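Local structure of purine nucleoside phosphorylase (Grouper iridovirus, 3KHS) at residues G124-V129 against L233-I238; E186-C191 against G210-G215. The protein probably catalyses the phosphorolysis of purine nucleosides to free base and ribose 1-phosphate, as a trimeric member of the PNP/MTAP phosphorylase family. All blocks are in the same frame, centred on the assembly; numbering follows the deposited sequence.

Contact 1: G124-V129 against L233-I238; sequences GDFMVV and LAVSLI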
loop_
_atom_site.group_PDB
_atom_site.type_symbol
_atom_site.label_atom_id
_atom_site.label_comp_id
_atom_site.label_asym_id
_atom_site.label_seq_id
_atom_site.Cartn_x
_atom_site.Cartn_y
_atom_site.Cartn_z
ATOM N N GLY B 124 19.253 -11.520 -19.627
ATOM C CA GLY B 124 20.139 -10.837 -20.551
ATOM C C GLY B 124 19.365 -9.975 -21.513
ATOM O O GLY B 124 19.938 -9.048 -22.107
ATOM N N ASP B 125 18.071 -10.269 -21.664
ATOM C CA ASP B 125 17.216 -9.508 -22.572
ATOM C C ASP B 125 16.987 -8.086 -22.063
ATOM O O ASP B 125 17.271 -7.758 -20.910
ATOM C CB ASP B 125 15.844 -10.159 -22.729
ATOM C CG ASP B 125 15.878 -11.443 -23.539
ATOM O OD1 ASP B 125 16.982 -11.862 -23.958
ATOM O OD2 ASP B 125 14.784 -12.027 -23.748
ATOM N N PHE B 126 16.456 -7.249 -22.949
ATOM C CA PHE B 126 16.121 -5.872 -22.631
ATOM C C PHE B 126 14.616 -5.731 -22.800
ATOM O O PHE B 126 14.044 -6.278 -23.737
ATOM C CB PHE B 126 16.787 -4.908 -23.615
ATOM C CG PHE B 126 18.267 -4.700 -23.395
ATOM C CD1 PHE B 126 19.035 -4.068 -24.368
ATOM C CD2 PHE B 126 18.883 -5.101 -22.232
ATOM C CE1 PHE B 126 20.393 -3.845 -24.177
ATOM C CE2 PHE B 126 20.250 -4.875 -22.037
ATOM C CZ PHE B 126 20.998 -4.247 -23.013
ATOM N N MET B 127 13.965 -5.009 -21.900
ATOM C CA MET B 127 12.538 -4.773 -22.056
ATOM C C MET B 127 12.320 -3.277 -22.037
ATOM O O MET B 127 12.474 -2.628 -21.006
ATOM C CB MET B 127 11.685 -5.389 -20.942
ATOM C CG MET B 127 10.209 -5.104 -21.202
ATOM S SD MET B 127 9.067 -5.394 -19.888
ATOM C CE MET B 127 9.171 -3.844 -19.011
ATOM N N VAL B 128 11.984 -2.739 -23.198
ATOM C CA VAL B 128 11.698 -1.331 -23.336
ATOM C C VAL B 128 10.336 -1.191 -22.664
ATOM O O VAL B 128 9.431 -1.995 -22.930
ATOM C CB VAL B 128 11.627 -0.959 -24.837
ATOM C CG1 VAL B 128 10.906 0.343 -25.019
ATOM C CG2 VAL B 128 13.034 -0.882 -25.411
ATOM N N VAL B 129 10.179 -0.181 -21.810
ATOM C CA VAL B 129 8.928 -0.016 -21.080
ATOM C C VAL B 129 7.852 0.772 -21.788
ATOM O O VAL B 129 8.050 1.928 -22.149
ATOM C CB VAL B 129 9.173 0.624 -19.679
ATOM C CG1 VAL B 129 7.875 0.692 -18.904
ATOM C CG2 VAL B 129 10.192 -0.191 -18.923
ATOM N N LEU B 233 11.792 7.585 -21.243
ATOM C CA LEU B 233 12.105 6.339 -21.904
ATOM C C LEU B 233 12.745 5.505 -20.797
ATOM O O LEU B 233 13.608 5.988 -20.065
ATOM C CB LEU B 233 13.089 6.541 -23.022
ATOM C CG LEU B 233 13.780 5.245 -23.430
ATOM C CD1 LEU B 233 12.728 4.268 -23.986
ATOM C CD2 LEU B 233 14.910 5.536 -24.439
ATOM N N ALA B 234 12.293 4.268 -20.650
ATOM C CA ALA B 234 12.861 3.390 -19.635
ATOM C C ALA B 234 13.129 2.028 -20.255
ATOM O O ALA B 234 12.289 1.499 -20.977
ATOM C CB ALA B 234 11.905 3.265 -18.473
ATOM N N VAL B 235 14.308 1.481 -19.985
ATOM C CA VAL B 235 14.694 0.171 -20.498
ATOM C C VAL B 235 15.128 -0.739 -19.330
ATOM O O VAL B 235 16.055 -0.402 -18.593
ATOM C CB VAL B 235 15.891 0.294 -21.498
ATOM C CG1 VAL B 235 16.372 -1.105 -21.931
ATOM C CG2 VAL B 235 15.477 1.098 -22.738
ATOM N N SER B 236 14.470 -1.883 -19.170
ATOM C CA SER B 236 14.832 -2.826 -18.114
ATOM C C SER B 236 15.753 -3.923 -18.657
ATOM O O SER B 236 15.535 -4.464 -19.734
ATOM C CB SER B 236 13.586 -3.530 -17.529
ATOM O OG SER B 236 12.737 -2.682 -16.786
ATOM N N LEU B 237 16.785 -4.235 -17.894
ATOM C CA LEU B 237 17.682 -5.313 -18.243
ATOM C C LEU B 237 17.039 -6.494 -17.488
ATOM O O LEU B 237 16.888 -6.446 -16.271
ATOM C CB LEU B 237 19.077 -4.972 -17.715
ATOM C CG LEU B 237 20.221 -5.970 -17.712
ATOM C CD1 LEU B 237 20.317 -6.558 -16.322
ATOM C CD2 LEU B 237 20.048 -7.029 -18.768
ATOM N N ILE B 238 16.597 -7.522 -18.206
ATOM C CA ILE B 238 15.980 -8.667 -17.533
ATOM C C ILE B 238 17.122 -9.486 -16.982
ATOM O O ILE B 238 17.674 -10.323 -17.668
ATOM C CB ILE B 238 15.129 -9.524 -18.495
ATOM C CG1 ILE B 238 14.005 -8.677 -19.081
ATOM C CG2 ILE B 238 14.540 -10.713 -17.763
ATOM C CD1 ILE B 238 13.048 -8.121 -18.077
HETATM O O HOH W 1 10.168 3.832 -22.482
#
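Ile238, Met127 and Ser236 have the most surface buried where strand 126-129, with Gly124 and Asp125 leading into it, runs antiparallel to 233-238. Both backbone polar groups of Ile238 are used: its N reaches Asp125 O at 2.8 Å, and its O receives Gly124 N at an N-H...O angle of 168°. The Ile238 side chain reaches alongside Asp125 O to Met127: with CG1 beside its own N (chi1 -61°), CG1 lies near Asp125 O and CD1 comes to 4.2 Å from Met127 CB.

Met127 and Ser236 form the hydrogen-bonded pair at the centre, Met127 N giving to Ser236 O at 2.7 Å and Ser236 N returning the bond to Met127 O. Met127 CB and Ser236 CB, 4.3 Å apart, lie on one face of the sheet. There Ser236 OG bonds Asn112 OD1 on the adjoining strand 107-116 and approaches Val129 CG2.

The other face carries Phe126, Val128, Val235 and Leu237. Leu237 CD2 meets the Phe126 ring at its edge, in plane, 3.9 Å from Phe126 CE2, while Val128 CG2 touches Val235 CG2. Helix 257-279 packs on Phe126 and Val235, helix 165-178 on Val128 and Leu233.

Past the Val129 N to Ala234 O bond, a water continues the ladder, bridging Val129 O and Ala234 N and accepting from the latter at 2.8 Å. Five direct bonds, all with angles above 160°, and this water pair off main-chain N and O groups in a buried contact, while Phe126, Val128 and Val235 present an apolar face to the two helices.

Contact 2: E186-C191 against G210-G215; sequences EGVYCC and GSDAVG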
loop_
_atom_site.group_PDB
_atom_site.type_symbol
_atom_site.label_atom_id
_atom_site.label_comp_id
_atom_site.label_asym_id
_atom_site.label_seq_id
_atom_site.Cartn_x
_atom_site.Cartn_y
_atom_site.Cartn_z
ATOM N N GLU B 186 9.151 -5.203 -25.611
ATOM C CA GLU B 186 8.441 -4.006 -25.221
ATOM C C GLU B 186 7.311 -4.501 -24.337
ATOM O O GLU B 186 6.483 -5.267 -24.791
ATOM C CB GLU B 186 7.879 -3.262 -26.425
ATOM C CG GLU B 186 7.098 -2.042 -26.023
ATOM C CD GLU B 186 6.863 -1.100 -27.170
ATOM O OE1 GLU B 186 6.564 -1.593 -28.272
ATOM O OE2 GLU B 186 6.965 0.129 -26.972
ATOM N N GLY B 187 7.294 -4.076 -23.074
ATOM C CA GLY B 187 6.267 -4.540 -22.170
ATOM C C GLY B 187 5.944 -3.675 -20.964
ATOM O O GLY B 187 6.389 -2.517 -20.833
ATOM N N VAL B 188 5.157 -4.266 -20.068
ATOM C CA VAL B 188 4.691 -3.587 -18.876
ATOM C C VAL B 188 5.566 -3.807 -17.645
ATOM O O VAL B 188 5.823 -4.953 -17.267
ATOM C CB VAL B 188 3.244 -4.031 -18.576
ATOM C CG1 VAL B 188 2.687 -3.241 -17.405
ATOM C CG2 VAL B 188 2.389 -3.842 -19.803
ATOM N N TYR B 189 6.019 -2.713 -17.024
ATOM C CA TYR B 189 6.878 -2.808 -15.814
ATOM C C TYR B 189 6.057 -2.674 -14.547
ATOM O O TYR B 189 5.343 -1.702 -14.375
ATOM C CB TYR B 189 7.967 -1.720 -15.804
ATOM C CG TYR B 189 8.888 -1.761 -14.604
ATOM C CD1 TYR B 189 10.196 -2.252 -14.704
ATOM C CD2 TYR B 189 8.474 -1.238 -13.377
ATOM C CE1 TYR B 189 11.089 -2.202 -13.589
ATOM C CE2 TYR B 189 9.340 -1.186 -12.287
ATOM C CZ TYR B 189 10.635 -1.656 -12.399
ATOM O OH TYR B 189 11.456 -1.483 -11.304
ATOM N N CYS B 190 6.125 -3.660 -13.671
ATOM C CA CYS B 190 5.376 -3.572 -12.415
ATOM C C CYS B 190 6.330 -3.193 -11.292
ATOM O O CYS B 190 7.318 -3.888 -11.041
ATOM C CB CYS B 190 4.675 -4.899 -12.059
ATOM S SG CYS B 190 3.840 -4.913 -10.417
ATOM N N CYS B 191 6.021 -2.085 -10.629
ATOM C CA CYS B 191 6.845 -1.602 -9.539
ATOM C C CYS B 191 6.282 -1.981 -8.170
ATOM O O CYS B 191 5.108 -1.720 -7.879
ATOM C CB CYS B 191 6.969 -0.068 -9.620
ATOM S SG CYS B 191 8.029 0.608 -8.312
ATOM N N GLY B 210 -1.077 -8.423 -15.456
ATOM C CA GLY B 210 -0.523 -8.099 -16.753
ATOM C C GLY B 210 0.921 -7.609 -16.724
ATOM O O GLY B 210 1.345 -6.869 -17.613
ATOM N N SER B 211 1.687 -8.008 -15.722
ATOM C CA SER B 211 3.069 -7.565 -15.636
ATOM C C SER B 211 3.995 -8.418 -16.498
ATOM O O SER B 211 3.878 -9.646 -16.510
ATOM C CB SER B 211 3.571 -7.655 -14.193
ATOM O OG SER B 211 2.669 -7.094 -13.262
ATOM N N ASP B 212 4.931 -7.775 -17.188
ATOM C CA ASP B 212 5.894 -8.480 -18.003
ATOM C C ASP B 212 7.207 -8.606 -17.250
ATOM O O ASP B 212 8.006 -9.510 -17.510
ATOM C CB ASP B 212 6.148 -7.736 -19.317
ATOM C CG ASP B 212 4.969 -7.801 -20.259
ATOM O OD1 ASP B 212 4.639 -8.915 -20.751
ATOM O OD2 ASP B 212 4.376 -6.732 -20.489
ATOM N N ALA B 213 7.442 -7.676 -16.337
ATOM C CA ALA B 213 8.660 -7.676 -15.534
ATOM C C ALA B 213 8.357 -6.937 -14.230
ATOM O O ALA B 213 7.432 -6.120 -14.179
ATOM C CB ALA B 213 9.810 -6.993 -16.301
ATOM N N VAL B 214 9.115 -7.245 -13.180
ATOM C CA VAL B 214 8.908 -6.615 -11.871
ATOM C C VAL B 214 10.213 -6.107 -11.285
ATOM O O VAL B 214 11.242 -6.783 -11.334
ATOM C CB VAL B 214 8.257 -7.602 -10.873
ATOM C CG1 VAL B 214 9.124 -8.834 -10.699
ATOM C CG2 VAL B 214 8.031 -6.930 -9.536
ATOM N N GLY B 215 10.166 -4.889 -10.759
ATOM C CA GLY B 215 11.340 -4.293 -10.150
ATOM C C GLY B 215 10.943 -3.352 -9.010
ATOM O O GLY B 215 9.765 -3.156 -8.749
#
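Cys190 is bonded through the main chain to both Ala213 and Gly215: its N gives to Ala213 O at 2.8 Å, and its O accepts Gly215 N. These bonds belong to the parallel pairing of 189-191 with 213-215. Val188 O is shared by Asp212 N, at 3.0 Å, and by a weak bond from Ala213 N, so the ladder begins with one carbonyl holding two successive amides. Two CA-H...O contacts, from Val214 CA to Cys190 O and from Cys191 CA to Gly215 O, supplement it.

Before the ladder, a side chain takes over. Asp212 CG lies beside its own N (chi1 -71°), which brings Asp212 OD2 to Val188 N at 2.6 Å; the bond is almost straight, 178°, and uses the anti lone pair of OD2. The other oxygen, OD1, is bonded by Asn118 ND2, so each oxygen has a hydrogen-bond partner.

Van der Waals contacts fill in around these bonds. Val188 CB lies 3.5 Å from Gly210 O, and Cys190 CB approaches Ser211 OG, which itself bonds Leu206 O. The far end of the Tyr189 ring meets Gly215, with Tyr189 CZ 3.5 Å from Gly215 CA and Tyr189 OH a tight 3.0 Å from Gly215 C; the hydroxyl bonds Ser217 N, and a bound phosphate ion lies near this side chain.

Strands 184-191 and 213-215 are the two strands of a beta-alpha-beta unit, with helix 200-208 between them, ending at Gly210 in a Schellman motif. Strands 126-129 and 131-134 pair with the other edge of 184-191, strand 213-215 also pairs with 107-116, and Ala201 of a neighbouring subunit packs on Val188.

Overall arrangement
Contacts 1 and 2 have centres 10 Å apart on the same side of the chain's centre, within one mixed sheet, and they meet where strands 126-129 and 184-191 are parallel neighbours. Val128 O and Gly187 N, 3.0 Å apart, probably form a hydrogen bond at this junction; Ser236 OG packs on Tyr189 CD1, and Met127 SD on Asp212 CB. Along the chain, 124-129 comes first, then 186-191, 210-215 and 233-238, so contact 2 is nested within the loop closed by contact 1. Since strand 107-116 pairs with both 213-215 and 231-241, the strands close into a ring, consistent with the mixed beta-barrel of this phosphorylase.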